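Long-range contacts in beta-hexosaminidase (Neisseria gonorrhoeae, PDB 6JTJ), which hydrolyses terminal beta-linked N-acetylglucosamine from peptidoglycan fragments and so probably serves cell-wall recycling in the cytoplasm: residues G204-G209 / G251-M256; I159-T164 / Q351-S356. One frame throughout, in Å; residues are numbered along the deposited sequence.

Contact 1. Residues G204-G209 / G251-M256; sequences GMKSCG and GMAAVM
Gly-209 and Val-255, with Cys-208 and Ala-254 before them, pair as neighbouring parallel strands of the family 3 glycosidase barrel, 208-212 beside 254-257. Gly-209 bonds both ways: its N gives a hydrogen bond to Ala-254 O at 3.0 Å, and its O takes one from Met-256 N, also 3.0 Å and nearly straight at 163°. Cys-208 CA approaches the same Ala-254 O as a C-H...O contact. Packing is tight here. With CG anti to the backbone N (chi1 178°) and a bend at chi3, Met-252 brings SD within 3.4 Å of Gly-209 N, lying against the glycine backbone. On the face of Cys-208 and Ala-254, Cys-208 SG lies 3.8 Å from Ala-254 CB and meets Met-256 CG. Where the strands begin, water enters, and Lys-206 and Gly-251 are partly exposed. Ser-207 O takes Ala-253 N at 3.1 Å and, weakly, Ala-254 N, while a water bridges Ser-207 N to Gly-251 O. One close spot remains at this wetter end, Lys-206 CB against Ala-253 CB at 3.4 Å; the lysine chain then leads away and its NZ hydrogen-bonds Tyr-352 O. Ser-207 OG is hydrogen-bonded to Gln-197 OE1. The chemistry implies a join carried by the backbone, with sulfur and aliphatic groups packed along the strand pair and water and polar side chains at its start.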
ATOM      1  N   GLY C 204       7.087  19.504 -20.627  1.00 28.68           N
ATOM      2  CA  GLY C 204       6.400  20.672 -20.099  1.00 27.78           C
ATOM      3  C   GLY C 204       6.230  20.721 -18.586  1.00 29.07           C
ATOM      4  O   GLY C 204       5.627  21.667 -18.076  1.00 28.43           O
ATOM      5  N   MET C 205       6.744  19.726 -17.862  1.00 29.56           N
ATOM      6  CA  MET C 205       6.379  19.550 -16.448  1.00 28.93           C
ATOM      7  C   MET C 205       7.549  19.656 -15.481  1.00 26.65           C
ATOM      8  O   MET C 205       8.652  19.242 -15.779  1.00 24.92           O
ATOM      9  CB  MET C 205       5.716  18.185 -16.249  1.00 29.96           C
ATOM     10  CG  MET C 205       4.419  17.991 -17.025  1.00 30.38           C
ATOM     11  SD  MET C 205       3.524  16.509 -16.505  1.00 30.77           S
ATOM     12  CE  MET C 205       1.914  16.853 -17.246  1.00 30.60           C
ATOM     13  N   LYS C 206       7.243  20.147 -14.284  1.00 25.90           N
ATOM     14  CA  LYS C 206       8.126  20.054 -13.135  1.00 25.01           C
ATOM     15  C   LYS C 206       7.963  18.704 -12.419  1.00 24.50           C
ATOM     16  O   LYS C 206       7.169  17.870 -12.840  1.00 24.96           O
ATOM     17  CB  LYS C 206       7.814  21.186 -12.158  1.00 26.87           C
ATOM     18  CG  LYS C 206       7.921  22.581 -12.771  1.00 27.13           C
ATOM     19  CD  LYS C 206       9.303  22.831 -13.337  1.00 27.56           C
ATOM     20  CE  LYS C 206       9.504  24.305 -13.623  1.00 30.10           C
ATOM     21  NZ  LYS C 206       8.423  24.840 -14.504  1.00 28.96           N
ATOM     22  N   SER C 207       8.725  18.504 -11.337  1.00 22.77           N
ATOM     23  CA  SER C 207       8.708  17.252 -10.581  1.00 21.15           C
ATOM     24  C   SER C 207       8.212  17.437  -9.140  1.00 20.76           C
ATOM     25  O   SER C 207       8.216  18.545  -8.591  1.00 19.44           O
ATOM     26  CB  SER C 207      10.099  16.681 -10.521  1.00 20.54           C
ATOM     27  OG  SER C 207      10.922  17.527  -9.721  1.00 19.86           O
ATOM     28  N   CYS C 208       7.742  16.334  -8.551  1.00 21.74           N
ATOM     29  CA  CYS C 208       7.295  16.303  -7.165  1.00 20.30           C
ATOM     30  C   CYS C 208       7.861  15.064  -6.505  1.00 20.36           C
ATOM     31  O   CYS C 208       7.436  13.945  -6.826  1.00 20.42           O
ATOM     32  CB  CYS C 208       5.763  16.282  -7.086  1.00 21.39           C
ATOM     33  SG  CYS C 208       5.135  16.144  -5.406  1.00 21.92           S
ATOM     34  N   GLY C 209       8.825  15.268  -5.610  1.00 18.52           N
ATOM     35  CA  GLY C 209       9.494  14.173  -4.947  1.00 18.53           C
ATOM     36  C   GLY C 209       8.638  13.588  -3.839  1.00 18.05           C
ATOM     37  O   GLY C 209       8.016  14.332  -3.106  1.00 17.63           O
ATOM     38  N   GLY C 251      16.058  21.968  -8.727  1.00 25.65           N
ATOM     39  CA  GLY C 251      14.819  22.626  -9.196  1.00 24.17           C
ATOM     40  C   GLY C 251      13.499  21.878  -9.032  1.00 22.49           C
ATOM     41  O   GLY C 251      12.495  22.256  -9.624  1.00 22.98           O
ATOM     42  N   MET C 252      13.478  20.838  -8.195  1.00 22.72           N
ATOM     43  CA  MET C 252      12.234  20.124  -7.884  1.00 21.35           C
ATOM     44  C   MET C 252      11.164  21.103  -7.405  1.00 21.18           C
ATOM     45  O   MET C 252      11.443  21.942  -6.551  1.00 20.63           O
ATOM     46  CB  MET C 252      12.517  19.068  -6.810  1.00 20.88           C
ATOM     47  CG  MET C 252      11.307  18.276  -6.350  1.00 20.22           C
ATOM     48  SD  MET C 252      11.774  16.899  -5.271  1.00 19.14           S
ATOM     49  CE  MET C 252      12.577  17.742  -3.919  1.00 19.39           C
ATOM     50  N   ALA C 253       9.953  20.983  -7.937  1.00 20.90           N
ATOM     51  CA  ALA C 253       8.887  21.970  -7.676  1.00 22.09           C
ATOM     52  C   ALA C 253       8.093  21.736  -6.410  1.00 22.71           C
ATOM     53  O   ALA C 253       7.540  22.666  -5.840  1.00 22.74           O
ATOM     54  CB  ALA C 253       7.927  22.018  -8.842  1.00 22.10           C
ATOM     55  N   ALA C 254       8.023  20.477  -5.983  1.00 23.14           N
ATOM     56  CA  ALA C 254       7.170  20.119  -4.879  1.00 22.05           C
ATOM     57  C   ALA C 254       7.633  18.846  -4.216  1.00 23.02           C
ATOM     58  O   ALA C 254       8.433  18.074  -4.767  1.00 22.32           O
ATOM     59  CB  ALA C 254       5.757  19.930  -5.381  1.00 21.53           C
ATOM     60  N   VAL C 255       7.073  18.622  -3.048  1.00 22.84           N
ATOM     61  CA  VAL C 255       7.328  17.435  -2.250  1.00 23.54           C
ATOM     62  C   VAL C 255       5.993  16.975  -1.651  1.00 24.02           C
ATOM     63  O   VAL C 255       5.136  17.818  -1.333  1.00 24.01           O
ATOM     64  CB  VAL C 255       8.363  17.815  -1.190  1.00 25.91           C
ATOM     65  CG1 VAL C 255       8.152  17.082   0.104  1.00 27.60           C
ATOM     66  CG2 VAL C 255       9.774  17.604  -1.731  1.00 26.15           C
ATOM     67  N   MET C 256       5.812  15.660  -1.554  1.00 24.54           N
ATOM     68  CA  MET C 256       4.739  15.063  -0.784  1.00 25.96           C
ATOM     69  C   MET C 256       5.405  14.405   0.423  1.00 24.68           C
ATOM     70  O   MET C 256       6.392  13.692   0.274  1.00 21.22           O
ATOM     71  CB  MET C 256       3.999  13.916  -1.503  1.00 30.57           C
ATOM     72  CG  MET C 256       3.062  14.264  -2.732  1.00 36.91           C
ATOM     73  SD  MET C 256       1.425  14.899  -2.373  1.00 48.23           S
ATOM     74  CE  MET C 256       1.100  14.145  -0.770  1.00 44.20           C
TER
HETATM   75  O   HOH W   1      10.945  20.477 -10.978  1.00 21.52           O

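Contact 2. Residues I159-T164 / Q351-S356; sequences IDLSFT and QYMENS
At the N-terminal end of barrel strand 161-162, Asp-160 and Ile-159 receive the turn that follows helix 346-352, so the contact ties a C-terminal segment to the base of the glycosidase barrel. Asp-160 OD1 accepts the backbone N-H of Asn-355 at 3.0 Å, almost straight (167°). The donor comes to the anti side of the carboxylate, slightly out of its plane. The other oxygen, OD2, is engaged elsewhere by the salt bridge to Lys-93 and the backbone N of Ile-102, so both oxygens are held and the group's rotation is probably fixed. These partners would also be expected to favour the charged form.

Asn-355 returns a bond with its side chain: CG anti to the backbone N (chi1 -156°) carries ND2 back to Ile-159 O, 3.0 Å away. The amide nitrogen lies in the plane of that carbonyl, although the oxygen is tilted from the plane of the amide. ND2 also bonds Ser-155 OG and OD1 takes Leu-357 N, leaving the amide little freedom to turn. The carboxylate of Asp-160 and this amide are 47° apart in plane, with Asn-355 CB 3.6 Å from Asp-160 OD1.

Beside this polar patch, a water donates to Asp-160 O and to Met-353 O, each at 2.8 Å. The apolar edge belongs to Leu-161 and Met-353, whose chains run across each other: the bend at chi3 of Met-353 leaves SD 3.8 Å from Leu-161 CD2.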
ATOM      1  N   ILE C 159      -3.023  18.764 -18.479  1.00 33.48           N
ATOM      2  CA  ILE C 159      -2.564  18.470 -17.127  1.00 32.22           C
ATOM      3  C   ILE C 159      -1.310  19.294 -16.887  1.00 31.18           C
ATOM      4  O   ILE C 159      -0.502  19.451 -17.786  1.00 33.08           O
ATOM      5  CB  ILE C 159      -2.200  16.982 -16.969  1.00 30.71           C
ATOM      6  CG1 ILE C 159      -3.371  16.063 -17.384  1.00 30.69           C
ATOM      7  CG2 ILE C 159      -1.731  16.690 -15.560  1.00 30.26           C
ATOM      8  CD1 ILE C 159      -4.604  16.153 -16.531  1.00 30.90           C
ATOM      9  N   ASP C 160      -1.128  19.814 -15.682  1.00 30.18           N
ATOM     10  CA  ASP C 160       0.081  20.607 -15.399  1.00 30.31           C
ATOM     11  C   ASP C 160       1.268  19.775 -14.923  1.00 29.35           C
ATOM     12  O   ASP C 160       2.402  20.026 -15.316  1.00 27.75           O
ATOM     13  CB  ASP C 160      -0.223  21.682 -14.368  1.00 29.04           C
ATOM     14  CG  ASP C 160      -1.129  22.753 -14.916  1.00 29.02           C
ATOM     15  OD1 ASP C 160      -0.674  23.518 -15.790  1.00 31.78           O
ATOM     16  OD2 ASP C 160      -2.282  22.839 -14.461  1.00 26.57           O
ATOM     17  N   LEU C 161       0.986  18.793 -14.070  1.00 29.34           N
ATOM     18  CA  LEU C 161       2.007  18.134 -13.272  1.00 28.69           C
ATOM     19  C   LEU C 161       1.594  16.697 -12.962  1.00 26.98           C
ATOM     20  O   LEU C 161       0.425  16.438 -12.648  1.00 28.71           O
ATOM     21  CB  LEU C 161       2.122  18.909 -11.969  1.00 32.06           C
ATOM     22  CG  LEU C 161       2.956  18.376 -10.812  1.00 33.61           C
ATOM     23  CD1 LEU C 161       4.422  18.661 -11.049  1.00 36.56           C
ATOM     24  CD2 LEU C 161       2.525  19.042  -9.537  1.00 35.00           C
ATOM     25  N   SER C 162       2.551  15.780 -13.037  1.00 24.95           N
ATOM     26  CA  SER C 162       2.410  14.455 -12.424  1.00 24.92           C
ATOM     27  C   SER C 162       3.158  14.408 -11.094  1.00 23.26           C
ATOM     28  O   SER C 162       4.250  14.964 -10.968  1.00 20.71           O
ATOM     29  CB  SER C 162       2.963  13.370 -13.335  1.00 24.48           C
ATOM     30  OG  SER C 162       2.897  12.102 -12.699  1.00 26.19           O
ATOM     31  N   PHE C 163       2.552  13.772 -10.095  1.00 24.13           N
ATOM     32  CA  PHE C 163       3.184  13.618  -8.793  1.00 24.81           C
ATOM     33  C   PHE C 163       4.223  12.489  -8.860  1.00 22.00           C
ATOM     34  O   PHE C 163       3.968  11.370  -8.465  1.00 23.03           O
ATOM     35  CB  PHE C 163       2.133  13.369  -7.681  1.00 28.10           C
ATOM     36  CG  PHE C 163       1.244  14.565  -7.382  1.00 30.77           C
ATOM     37  CD1 PHE C 163       1.793  15.825  -7.201  1.00 35.26           C
ATOM     38  CD2 PHE C 163      -0.135  14.442  -7.266  1.00 31.79           C
ATOM     39  CE1 PHE C 163       0.989  16.923  -6.903  1.00 36.92           C
ATOM     40  CE2 PHE C 163      -0.939  15.543  -6.959  1.00 33.70           C
ATOM     41  CZ  PHE C 163      -0.374  16.782  -6.773  1.00 34.44           C
ATOM     42  N   THR C 164       5.400  12.834  -9.367  1.00 21.19           N
ATOM     43  CA  THR C 164       6.480  11.905  -9.578  1.00 20.68           C
ATOM     44  C   THR C 164       7.749  12.753  -9.653  1.00 20.43           C
ATOM     45  O   THR C 164       7.697  13.926 -10.067  1.00 21.53           O
ATOM     46  CB  THR C 164       6.210  11.073 -10.847  1.00 20.90           C
ATOM     47  OG1 THR C 164       7.041   9.908 -10.879  1.00 21.18           O
ATOM     48  CG2 THR C 164       6.414  11.901 -12.118  1.00 21.75           C
ATOM     49  N   GLN C 351       2.704  28.857  -9.354  1.00 27.93           N
ATOM     50  CA  GLN C 351       2.989  29.252 -10.725  1.00 29.76           C
ATOM     51  C   GLN C 351       4.171  28.497 -11.308  1.00 28.94           C
ATOM     52  O   GLN C 351       4.162  28.156 -12.482  1.00 28.52           O
ATOM     53  CB  GLN C 351       3.217  30.780 -10.849  1.00 33.62           C
ATOM     54  CG  GLN C 351       3.320  31.279 -12.315  1.00 34.92           C
ATOM     55  CD  GLN C 351       2.276  30.696 -13.329  1.00 39.34           C
ATOM     56  OE1 GLN C 351       1.128  30.346 -13.001  1.00 39.59           O
ATOM     57  NE2 GLN C 351       2.706  30.579 -14.586  1.00 41.57           N
ATOM     58  N   TYR C 352       5.177  28.239 -10.488  1.00 30.34           N
ATOM     59  CA  TYR C 352       6.308  27.413 -10.892  1.00 30.01           C
ATOM     60  C   TYR C 352       5.863  26.033 -11.428  1.00 31.94           C
ATOM     61  O   TYR C 352       6.521  25.470 -12.293  1.00 31.43           O
ATOM     62  CB  TYR C 352       7.259  27.245  -9.712  1.00 29.47           C
ATOM     63  CG  TYR C 352       8.583  26.583 -10.044  1.00 30.72           C
ATOM     64  CD1 TYR C 352       9.541  27.228 -10.837  1.00 32.27           C
ATOM     65  CD2 TYR C 352       8.886  25.325  -9.548  1.00 29.91           C
ATOM     66  CE1 TYR C 352      10.760  26.625 -11.124  1.00 32.01           C
ATOM     67  CE2 TYR C 352      10.092  24.716  -9.822  1.00 31.30           C
ATOM     68  CZ  TYR C 352      11.023  25.356 -10.614  1.00 32.61           C
ATOM     69  OH  TYR C 352      12.211  24.713 -10.876  1.00 32.76           O
ATOM     70  N   MET C 353       4.725  25.522 -10.957  1.00 31.59           N
ATOM     71  CA  MET C 353       4.212  24.217 -11.407  1.00 31.05           C
ATOM     72  C   MET C 353       3.378  24.255 -12.690  1.00 31.45           C
ATOM     73  O   MET C 353       3.004  23.203 -13.198  1.00 29.23           O
ATOM     74  CB  MET C 353       3.385  23.574 -10.294  1.00 29.50           C
ATOM     75  CG  MET C 353       4.202  23.219  -9.050  1.00 31.10           C
ATOM     76  SD  MET C 353       3.227  22.315  -7.835  1.00 30.44           S
ATOM     77  CE  MET C 353       1.779  23.347  -7.602  1.00 33.07           C
ATOM     78  N   GLU C 354       3.058  25.445 -13.198  1.00 32.99           N
ATOM     79  CA  GLU C 354       2.243  25.541 -14.410  1.00 34.76           C
ATOM     80  C   GLU C 354       2.976  24.868 -15.561  1.00 30.40           C
ATOM     81  O   GLU C 354       4.196  24.938 -15.660  1.00 27.30           O
ATOM     82  CB  GLU C 354       1.891  26.984 -14.805  1.00 37.74           C
ATOM     83  CG  GLU C 354       0.526  27.069 -15.485  1.00 42.86           C
ATOM     84  CD  GLU C 354       0.028  28.495 -15.687  1.00 49.63           C
ATOM     85  OE1 GLU C 354      -1.206  28.706 -15.880  1.00 45.13           O
ATOM     86  OE2 GLU C 354       0.887  29.413 -15.636  1.00 54.54           O
ATOM     87  N   ASN C 355       2.215  24.177 -16.403  1.00 32.03           N
ATOM     88  CA  ASN C 355       2.793  23.535 -17.566  1.00 34.06           C
ATOM     89  C   ASN C 355       3.439  24.580 -18.470  1.00 36.50           C
ATOM     90  O   ASN C 355       2.878  25.655 -18.676  1.00 37.04           O
ATOM     91  CB  ASN C 355       1.749  22.771 -18.364  1.00 32.79           C
ATOM     92  CG  ASN C 355       2.374  21.672 -19.198  1.00 34.92           C
ATOM     93  OD1 ASN C 355       3.047  21.950 -20.177  1.00 33.42           O
ATOM     94  ND2 ASN C 355       2.133  20.423 -18.825  1.00 32.31           N
ATOM     95  N   SER C 356       4.616  24.270 -18.984  1.00 37.93           N
ATOM     96  CA  SER C 356       5.360  25.222 -19.783  1.00 43.41           C
ATOM     97  C   SER C 356       5.072  25.098 -21.296  1.00 44.15           C
ATOM     98  O   SER C 356       5.519  25.931 -22.054  1.00 45.65           O
ATOM     99  CB  SER C 356       6.868  25.103 -19.464  1.00 44.34           C
ATOM    100  OG  SER C 356       7.383  23.854 -19.871  1.00 45.94           O
TER
HETATM  101  O   HOH W   2       4.607  21.091 -14.024  1.00 25.50           O

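How the contacts relate
Contacts 1 and 2 lie side by side, their centres about 8 Å apart, and both reach the same barrel sheet. Cys-208 N to Thr-164 O, 2.8 Å, probably hydrogen-bonds strand 208-212 to the chain just after strand 161-162. Farther back, Tyr-352 OH probably bonds Gly-251 O at 2.8 Å, and Met-205 CG packs on Asp-160 O. Their relation to the sugar differs. In contact 1 the side chain of Met-256 is about 4 Å from a bound N-acetylglucosamine and about 5 Å from that of Asp-294, the predicted nucleophile; in contact 2 the side chain of Leu-161 is about 10 Å from the sugar.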